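Polymerase X (Deinococcus radiodurans, PDB 2W9M) probably catalyses template-directed DNA synthesis from deoxynucleoside triphosphates, as a family X DNA polymerase, and also carries a zinc-binding PHP domain. Local coordinates at residues H15-T20 / R38-S43; L97-V102 / R111-A116; E122-A127 / A145-N150. One frame throughout, in Å; residues are numbered along the deposited sequence.

Contact 1 (H15-T20 / R38-S43)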
# COMPACT_ATOMS: atom_id res chain seq x y z
N HIS A 15 -9.33 -10.74 -28.49
CA HIS A 15 -9.47 -10.93 -27.05
C HIS A 15 -8.86 -9.77 -26.25
O HIS A 15 -9.44 -9.31 -25.27
CB HIS A 15 -8.82 -12.25 -26.62
CG HIS A 15 -9.44 -12.85 -25.39
ND1 HIS A 15 -9.77 -12.10 -24.29
CD2 HIS A 15 -9.78 -14.12 -25.10
CE1 HIS A 15 -10.30 -12.89 -23.37
NE2 HIS A 15 -10.31 -14.12 -23.84
N ALA A 16 -7.69 -9.32 -26.67
CA ALA A 16 -7.05 -8.17 -26.05
C ALA A 16 -7.91 -6.92 -26.22
O ALA A 16 -8.09 -6.15 -25.28
CB ALA A 16 -5.66 -7.94 -26.64
N LEU A 17 -8.44 -6.73 -27.43
CA LEU A 17 -9.33 -5.61 -27.70
C LEU A 17 -10.58 -5.68 -26.84
O LEU A 17 -11.07 -4.66 -26.36
CB LEU A 17 -9.72 -5.56 -29.18
CG LEU A 17 -8.61 -5.20 -30.18
CD1 LEU A 17 -9.09 -5.33 -31.61
CD2 LEU A 17 -8.10 -3.79 -29.91
N GLU A 18 -11.09 -6.89 -26.64
CA GLU A 18 -12.27 -7.11 -25.80
C GLU A 18 -11.97 -6.99 -24.31
O GLU A 18 -12.86 -6.72 -23.51
CB GLU A 18 -12.89 -8.48 -26.10
CG GLU A 18 -13.85 -8.48 -27.28
CD GLU A 18 -14.12 -9.87 -27.83
OE1 GLU A 18 -13.18 -10.70 -27.86
OE2 GLU A 18 -15.27 -10.13 -28.24
N ARG A 19 -10.71 -7.20 -23.93
CA ARG A 19 -10.32 -7.10 -22.53
C ARG A 19 -10.06 -5.65 -22.13
O ARG A 19 -10.14 -5.30 -20.95
CB ARG A 19 -9.10 -7.97 -22.24
CG ARG A 19 -8.85 -8.20 -20.75
CD ARG A 19 -7.70 -9.17 -20.50
NE ARG A 19 -7.92 -10.48 -21.12
CZ ARG A 19 -7.22 -10.96 -22.15
NH1 ARG A 19 -6.24 -10.24 -22.68
NH2 ARG A 19 -7.50 -12.16 -22.64
N THR A 20 -9.74 -4.81 -23.11
CA THR A 20 -9.49 -3.39 -22.88
C THR A 20 -10.78 -2.60 -22.67
O THR A 20 -10.82 -1.66 -21.87
CB THR A 20 -8.72 -2.75 -24.05
OG1 THR A 20 -7.63 -3.60 -24.44
CG2 THR A 20 -8.17 -1.38 -23.64
N ARG A 38 -14.49 -1.96 -28.18
CA ARG A 38 -15.47 -3.03 -28.25
C ARG A 38 -15.93 -3.24 -29.69
O ARG A 38 -16.11 -4.38 -30.14
CB ARG A 38 -16.67 -2.73 -27.35
CG ARG A 38 -17.32 -3.95 -26.73
CD ARG A 38 -18.47 -3.55 -25.83
NE ARG A 38 -18.17 -2.37 -25.03
CZ ARG A 38 -18.59 -1.14 -25.32
NH1 ARG A 38 -19.35 -0.94 -26.40
NH2 ARG A 38 -18.27 -0.12 -24.55
N SER A 39 -16.12 -2.14 -30.41
CA SER A 39 -16.56 -2.20 -31.81
C SER A 39 -15.44 -2.70 -32.72
O SER A 39 -15.70 -3.39 -33.71
CB SER A 39 -17.07 -0.83 -32.28
OG SER A 39 -16.00 0.09 -32.44
N ALA A 40 -14.20 -2.35 -32.39
CA ALA A 40 -13.05 -2.84 -33.15
C ALA A 40 -12.90 -4.35 -32.99
O ALA A 40 -12.37 -5.03 -33.86
CB ALA A 40 -11.78 -2.12 -32.72
N ALA A 41 -13.36 -4.86 -31.85
CA ALA A 41 -13.29 -6.29 -31.58
C ALA A 41 -14.33 -7.06 -32.39
O ALA A 41 -14.07 -8.17 -32.86
CB ALA A 41 -13.47 -6.56 -30.10
N ARG A 42 -15.50 -6.45 -32.55
CA ARG A 42 -16.58 -7.08 -33.30
C ARG A 42 -16.31 -7.08 -34.80
O ARG A 42 -16.86 -7.90 -35.53
CB ARG A 42 -17.92 -6.40 -32.99
CG ARG A 42 -18.22 -6.25 -31.51
CD ARG A 42 -19.71 -6.33 -31.23
NE ARG A 42 -20.00 -6.45 -29.80
CZ ARG A 42 -21.02 -7.15 -29.30
NH1 ARG A 42 -21.84 -7.80 -30.11
NH2 ARG A 42 -21.20 -7.21 -27.99
N SER A 43 -15.47 -6.15 -35.25
CA SER A 43 -15.11 -6.06 -36.66
C SER A 43 -14.02 -7.06 -37.02
O SER A 43 -14.09 -7.73 -38.05
CB SER A 43 -14.67 -4.63 -37.02
OG SER A 43 -15.76 -3.73 -37.00
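First torsions set how E18 and L17 meet helix 34-45. In E18, chi1 of -85° brings CG to the A41 methyl and the chain then runs extended; in L17, CG beside the backbone N (chi1 -69°) sends the methyls on toward A40. The methyl of A41, whose CB points at helix 10-26, meets both residues. E18 CG comes to 3.4 Å from A41 CB, a tight approach for two carbons, and the carboxylate carbon E18 CD follows at 4.1 Å from the same methyl. From a direction roughly perpendicular to that, L17 CB stands 4.0 Å from A41 CB, while the far end of the leucine goes on to the preceding residue, CD1 lying 4.3 Å from A40 CB and also reaching the A40 carbonyl oxygen. Small residues on helix 34-45 allow close backbones: the short helical segments approach to 8.2 Å between axes, nearly antiparallel at 157°, with L17 CA only 5.6 Å from A41 CA. One turn further along helix 10-26, T20 OG1 turns back on its own helix and donates to A16 O at 2.7 Å; T20 N uses the same oxygen from the opposite face of its plane, so that carbonyl is held twice. Both helices belong to the N-terminal helix-hairpin-helix domain, consistent with the 8-kDa domain of family X polymerases. Its core continues around the contact, with L17 also touching Y37, L44 and F82, A40 reaching I69 and A16 reaching F76. No hydrogen bond joins the two segments, and E18 OE2 remains 6.2 Å from R42 NE. Cohesion between the segments therefore rests on van der Waals packing of methyl and methylene groups, and any attraction between E18 and R42 is probably weak and long-range.

Contact 2 (L97-V102 / R111-A116)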
# COMPACT_ATOMS: atom_id res chain seq x y z
N LEU A 97 -5.97 -4.53 -9.78
CA LEU A 97 -5.19 -5.48 -10.57
C LEU A 97 -5.29 -6.88 -9.98
O LEU A 97 -5.25 -7.88 -10.70
CB LEU A 97 -3.72 -5.05 -10.64
CG LEU A 97 -3.44 -3.72 -11.33
CD1 LEU A 97 -1.95 -3.42 -11.35
CD2 LEU A 97 -4.03 -3.72 -12.73
N ASP A 98 -5.43 -6.94 -8.65
CA ASP A 98 -5.59 -8.21 -7.94
C ASP A 98 -6.95 -8.84 -8.19
O ASP A 98 -7.04 -10.02 -8.54
CB ASP A 98 -5.38 -8.00 -6.45
CG ASP A 98 -3.91 -7.97 -6.06
OD1 ASP A 98 -3.06 -8.41 -6.87
OD2 ASP A 98 -3.61 -7.50 -4.94
N LEU A 99 -8.01 -8.05 -8.01
CA LEU A 99 -9.37 -8.52 -8.23
C LEU A 99 -9.56 -9.04 -9.65
O LEU A 99 -10.33 -9.97 -9.88
CB LEU A 99 -10.39 -7.41 -7.94
CG LEU A 99 -10.44 -6.87 -6.51
CD1 LEU A 99 -11.64 -5.94 -6.35
CD2 LEU A 99 -10.50 -8.01 -5.51
N LEU A 100 -8.85 -8.43 -10.60
CA LEU A 100 -8.91 -8.84 -12.00
C LEU A 100 -8.28 -10.21 -12.21
O LEU A 100 -8.35 -10.77 -13.31
CB LEU A 100 -8.23 -7.81 -12.90
CG LEU A 100 -8.93 -6.46 -13.05
CD1 LEU A 100 -8.00 -5.46 -13.73
CD2 LEU A 100 -10.20 -6.61 -13.84
N GLY A 101 -7.67 -10.75 -11.16
CA GLY A 101 -7.06 -12.07 -11.23
C GLY A 101 -7.85 -13.13 -10.49
O GLY A 101 -7.48 -14.30 -10.48
N VAL A 102 -8.95 -12.72 -9.86
CA VAL A 102 -9.84 -13.64 -9.16
C VAL A 102 -10.77 -14.35 -10.14
O VAL A 102 -11.71 -13.74 -10.67
CB VAL A 102 -10.69 -12.92 -8.11
CG1 VAL A 102 -11.61 -13.90 -7.39
CG2 VAL A 102 -9.81 -12.19 -7.12
N ARG A 111 -16.80 -4.08 -10.61
CA ARG A 111 -17.24 -2.70 -10.48
C ARG A 111 -18.15 -2.50 -9.28
O ARG A 111 -18.11 -1.45 -8.64
CB ARG A 111 -17.91 -2.22 -11.77
CG ARG A 111 -18.82 -1.03 -11.55
CD ARG A 111 -18.84 -0.13 -12.76
NE ARG A 111 -19.56 1.11 -12.46
CZ ARG A 111 -19.26 2.29 -12.99
NH1 ARG A 111 -18.24 2.40 -13.84
NH2 ARG A 111 -19.96 3.36 -12.66
N SER A 112 -18.98 -3.49 -8.97
CA SER A 112 -19.88 -3.36 -7.83
C SER A 112 -19.15 -3.61 -6.51
O SER A 112 -19.53 -3.07 -5.47
CB SER A 112 -21.09 -4.29 -7.98
OG SER A 112 -20.80 -5.59 -7.51
N LEU A 113 -18.10 -4.43 -6.55
CA LEU A 113 -17.25 -4.62 -5.38
C LEU A 113 -16.55 -3.30 -5.06
O LEU A 113 -16.52 -2.86 -3.90
CB LEU A 113 -16.21 -5.72 -5.62
CG LEU A 113 -16.70 -7.17 -5.74
CD1 LEU A 113 -15.53 -8.11 -5.96
CD2 LEU A 113 -17.49 -7.58 -4.52
N TRP A 114 -16.01 -2.66 -6.09
CA TRP A 114 -15.33 -1.38 -5.93
C TRP A 114 -16.27 -0.33 -5.33
O TRP A 114 -15.91 0.35 -4.37
CB TRP A 114 -14.78 -0.89 -7.28
CG TRP A 114 -13.58 -0.01 -7.16
CD1 TRP A 114 -13.54 1.35 -7.30
CD2 TRP A 114 -12.23 -0.42 -6.87
NE1 TRP A 114 -12.26 1.81 -7.12
CE2 TRP A 114 -11.44 0.74 -6.85
CE3 TRP A 114 -11.64 -1.66 -6.62
CZ2 TRP A 114 -10.06 0.70 -6.59
CZ3 TRP A 114 -10.27 -1.70 -6.36
CH2 TRP A 114 -9.50 -0.53 -6.35
N LEU A 115 -17.48 -0.22 -5.88
CA LEU A 115 -18.44 0.77 -5.38
C LEU A 115 -18.91 0.42 -3.98
O LEU A 115 -19.42 1.28 -3.25
CB LEU A 115 -19.63 0.90 -6.33
CG LEU A 115 -19.34 1.39 -7.75
CD1 LEU A 115 -20.62 1.39 -8.57
CD2 LEU A 115 -18.70 2.77 -7.76
N ALA A 116 -18.75 -0.84 -3.59
CA ALA A 116 -19.14 -1.30 -2.26
C ALA A 116 -18.00 -1.15 -1.24
O ALA A 116 -18.17 -1.48 -0.07
CB ALA A 116 -19.61 -2.74 -2.32
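L99 carries its whole side of the contact, reaching L113 and W114 with a single methyl. Its CB points at helix 107-115 but stays more than 5 Å from it, and CG, beside the backbone N (chi1 -62°), likewise serves only to place the two methyls. At the tip, CD1 goes forward into the angle between two side chains, 4.5 Å from L113 CD1 and 4.3 Å from W114 CE3. It meets the indole at the edge of the six-membered ring, near the ring plane. CD2 turns off to L124 of helix 121-130. The receiving pair differ: L113 points toward L99 from its CB, whereas W114 brings its indole across only at the far end. From L99 to V102 the chain makes a type I turn, closed by a bond from V102 N to L99 O of 3.1 Å. Helix, hairpin and second helix form a helix-hairpin-helix motif of class 1, a unit generally used to bind DNA, and L99 packs against the second helix through L113 and W114. With L99 and L113 at 9.2 Å between CA atoms, the gap between backbones is spanned by long side chains. W114 gives its NE1 hydrogen to the D339 backbone oxygen, and its side chain comes to about 4 Å from that of H518; both residues bind zinc, so through W114 the motif abuts the zinc site of the PHP domain. Around the rest of it, L100 packs on helix 10-26, L99 also touches L121 of helix 121-130, and V102 reaches helix 141-157.

Contact 3 (E122-A127 / A145-N150)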
# COMPACT_ATOMS: atom_id res chain seq x y z
N GLU A 122 -7.44 -9.06 0.33
CA GLU A 122 -7.64 -9.21 1.77
C GLU A 122 -9.01 -8.71 2.21
O GLU A 122 -9.69 -9.37 3.00
CB GLU A 122 -6.53 -8.50 2.54
CG GLU A 122 -6.84 -8.28 4.01
CD GLU A 122 -7.20 -9.57 4.73
OE1 GLU A 122 -7.89 -9.49 5.76
OE2 GLU A 122 -6.80 -10.66 4.26
N ARG A 123 -9.41 -7.55 1.71
CA ARG A 123 -10.70 -6.96 2.03
C ARG A 123 -11.87 -7.77 1.44
O ARG A 123 -12.96 -7.81 2.00
CB ARG A 123 -10.75 -5.50 1.56
CG ARG A 123 -12.09 -4.82 1.72
CD ARG A 123 -12.35 -4.42 3.16
NE ARG A 123 -13.63 -3.73 3.30
CZ ARG A 123 -14.79 -4.33 3.58
NH1 ARG A 123 -14.83 -5.64 3.76
NH2 ARG A 123 -15.90 -3.61 3.67
N LEU A 124 -11.62 -8.41 0.30
CA LEU A 124 -12.59 -9.31 -0.32
C LEU A 124 -12.75 -10.53 0.57
O LEU A 124 -13.87 -11.01 0.79
CB LEU A 124 -12.12 -9.75 -1.70
CG LEU A 124 -13.14 -9.98 -2.82
CD1 LEU A 124 -12.52 -10.81 -3.94
CD2 LEU A 124 -14.41 -10.64 -2.31
N ARG A 125 -11.64 -11.04 1.09
CA ARG A 125 -11.66 -12.22 1.93
C ARG A 125 -12.43 -11.97 3.22
O ARG A 125 -13.14 -12.85 3.71
CB ARG A 125 -10.24 -12.69 2.27
CG ARG A 125 -10.22 -13.80 3.29
CD ARG A 125 -8.89 -13.86 4.01
NE ARG A 125 -9.11 -14.06 5.43
CZ ARG A 125 -9.05 -13.09 6.33
NH1 ARG A 125 -8.76 -11.85 5.95
NH2 ARG A 125 -9.27 -13.34 7.61
N GLU A 126 -12.30 -10.77 3.76
CA GLU A 126 -13.05 -10.40 4.95
C GLU A 126 -14.53 -10.25 4.64
O GLU A 126 -15.39 -10.65 5.44
CB GLU A 126 -12.50 -9.10 5.54
CG GLU A 126 -11.09 -9.22 6.08
CD GLU A 126 -10.42 -7.87 6.29
OE1 GLU A 126 -10.89 -6.87 5.69
OE2 GLU A 126 -9.43 -7.81 7.05
N ALA A 127 -14.84 -9.69 3.48
CA ALA A 127 -16.23 -9.51 3.07
C ALA A 127 -16.93 -10.85 2.95
O ALA A 127 -18.10 -10.98 3.30
CB ALA A 127 -16.31 -8.74 1.77
N ALA A 145 -18.88 -17.98 -1.35
CA ALA A 145 -17.99 -19.04 -0.91
C ALA A 145 -17.08 -19.50 -2.05
O ALA A 145 -15.96 -19.96 -1.82
CB ALA A 145 -18.78 -20.21 -0.35
N THR A 146 -17.58 -19.38 -3.28
CA THR A 146 -16.80 -19.73 -4.45
C THR A 146 -15.68 -18.71 -4.60
O THR A 146 -14.53 -19.06 -4.86
CB THR A 146 -17.68 -19.74 -5.72
OG1 THR A 146 -18.65 -20.78 -5.62
CG2 THR A 146 -16.83 -19.95 -6.97
N ILE A 147 -16.03 -17.44 -4.42
CA ILE A 147 -15.06 -16.37 -4.51
C ILE A 147 -13.99 -16.51 -3.42
O ILE A 147 -12.81 -16.29 -3.67
CB ILE A 147 -15.74 -15.00 -4.43
CG1 ILE A 147 -16.54 -14.76 -5.71
CG2 ILE A 147 -14.72 -13.90 -4.18
CD1 ILE A 147 -17.51 -13.60 -5.63
N LEU A 148 -14.41 -16.89 -2.22
CA LEU A 148 -13.47 -17.09 -1.12
C LEU A 148 -12.51 -18.22 -1.46
O LEU A 148 -11.32 -18.15 -1.14
CB LEU A 148 -14.20 -17.37 0.19
CG LEU A 148 -13.27 -17.62 1.39
CD1 LEU A 148 -12.31 -16.47 1.57
CD2 LEU A 148 -14.06 -17.85 2.67
N GLU A 149 -13.03 -19.27 -2.09
CA GLU A 149 -12.20 -20.37 -2.55
C GLU A 149 -11.16 -19.87 -3.55
O GLU A 149 -9.98 -20.21 -3.46
CB GLU A 149 -13.07 -21.45 -3.20
CG GLU A 149 -12.42 -22.16 -4.38
CD GLU A 149 -13.44 -22.71 -5.37
OE1 GLU A 149 -14.37 -23.43 -4.93
OE2 GLU A 149 -13.30 -22.43 -6.58
N ASN A 150 -11.60 -19.05 -4.50
CA ASN A 150 -10.71 -18.55 -5.54
C ASN A 150 -9.65 -17.58 -5.01
O ASN A 150 -8.56 -17.51 -5.55
CB ASN A 150 -11.51 -17.91 -6.67
CG ASN A 150 -12.24 -18.94 -7.52
OD1 ASN A 150 -11.73 -20.04 -7.73
ND2 ASN A 150 -13.43 -18.59 -7.99
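I147 CG2 sits in the fork of L124, 3.8 Å from CD1 and 3.8 Å from CD2. The methyl reaches that place because it stands anti to the backbone N while CG1 lies beside that N (chi1 -70°). L124 itself has a first torsion well away from the staggered value (chi1 -145°), and the two side chains cross at about a right angle. The second pair meets obliquely. L148 extends CG anti to its backbone N (chi1 179°), and its CD1 meets R125 CG at 3.8 Å, on the aliphatic base of the arginine. R125 also starts with CG anti to the backbone N but bends at chi3, and its guanidinium swings back along its own helix instead of continuing across. There E122 OE1 lies at the edge of the guanidinium, in its plane, in a salt bridge whose 2.5 Å to R125 NH1 is short enough to be read with caution. E172 and E229 bridge the same group, the former from helix 163-176. R125 and L148 have their CA atoms 6.0 Å apart. The contact thus joins the helices at the end of the second helix-hairpin-helix region by purely apolar touches, and R125 divides its labour: its CG methylene for helix 141-157, and a charge that several carboxylates probably neutralise.

How the contacts relate
From the N terminus, contact 1 comes first, closing the loop between helices 10-26 and 34-45 before the chain moves on to the second helix-hairpin-helix region. Contact 2 then closes a short hairpin between helices 94-99 and 107-115, and contact 3 closes the longer loop from helix 121-130 to helix 141-157. The three follow in series, and none nests in or crosses another. Contacts 2 and 3 have centres about 11 Å apart and share a core, V102 CG1 packing on N150 CB at 4.1 Å. Contact 1 stands apart, its centre about 21 Å from that of contact 2, although helix 10-26 continues toward the L100 side of the hairpin and links the two regions.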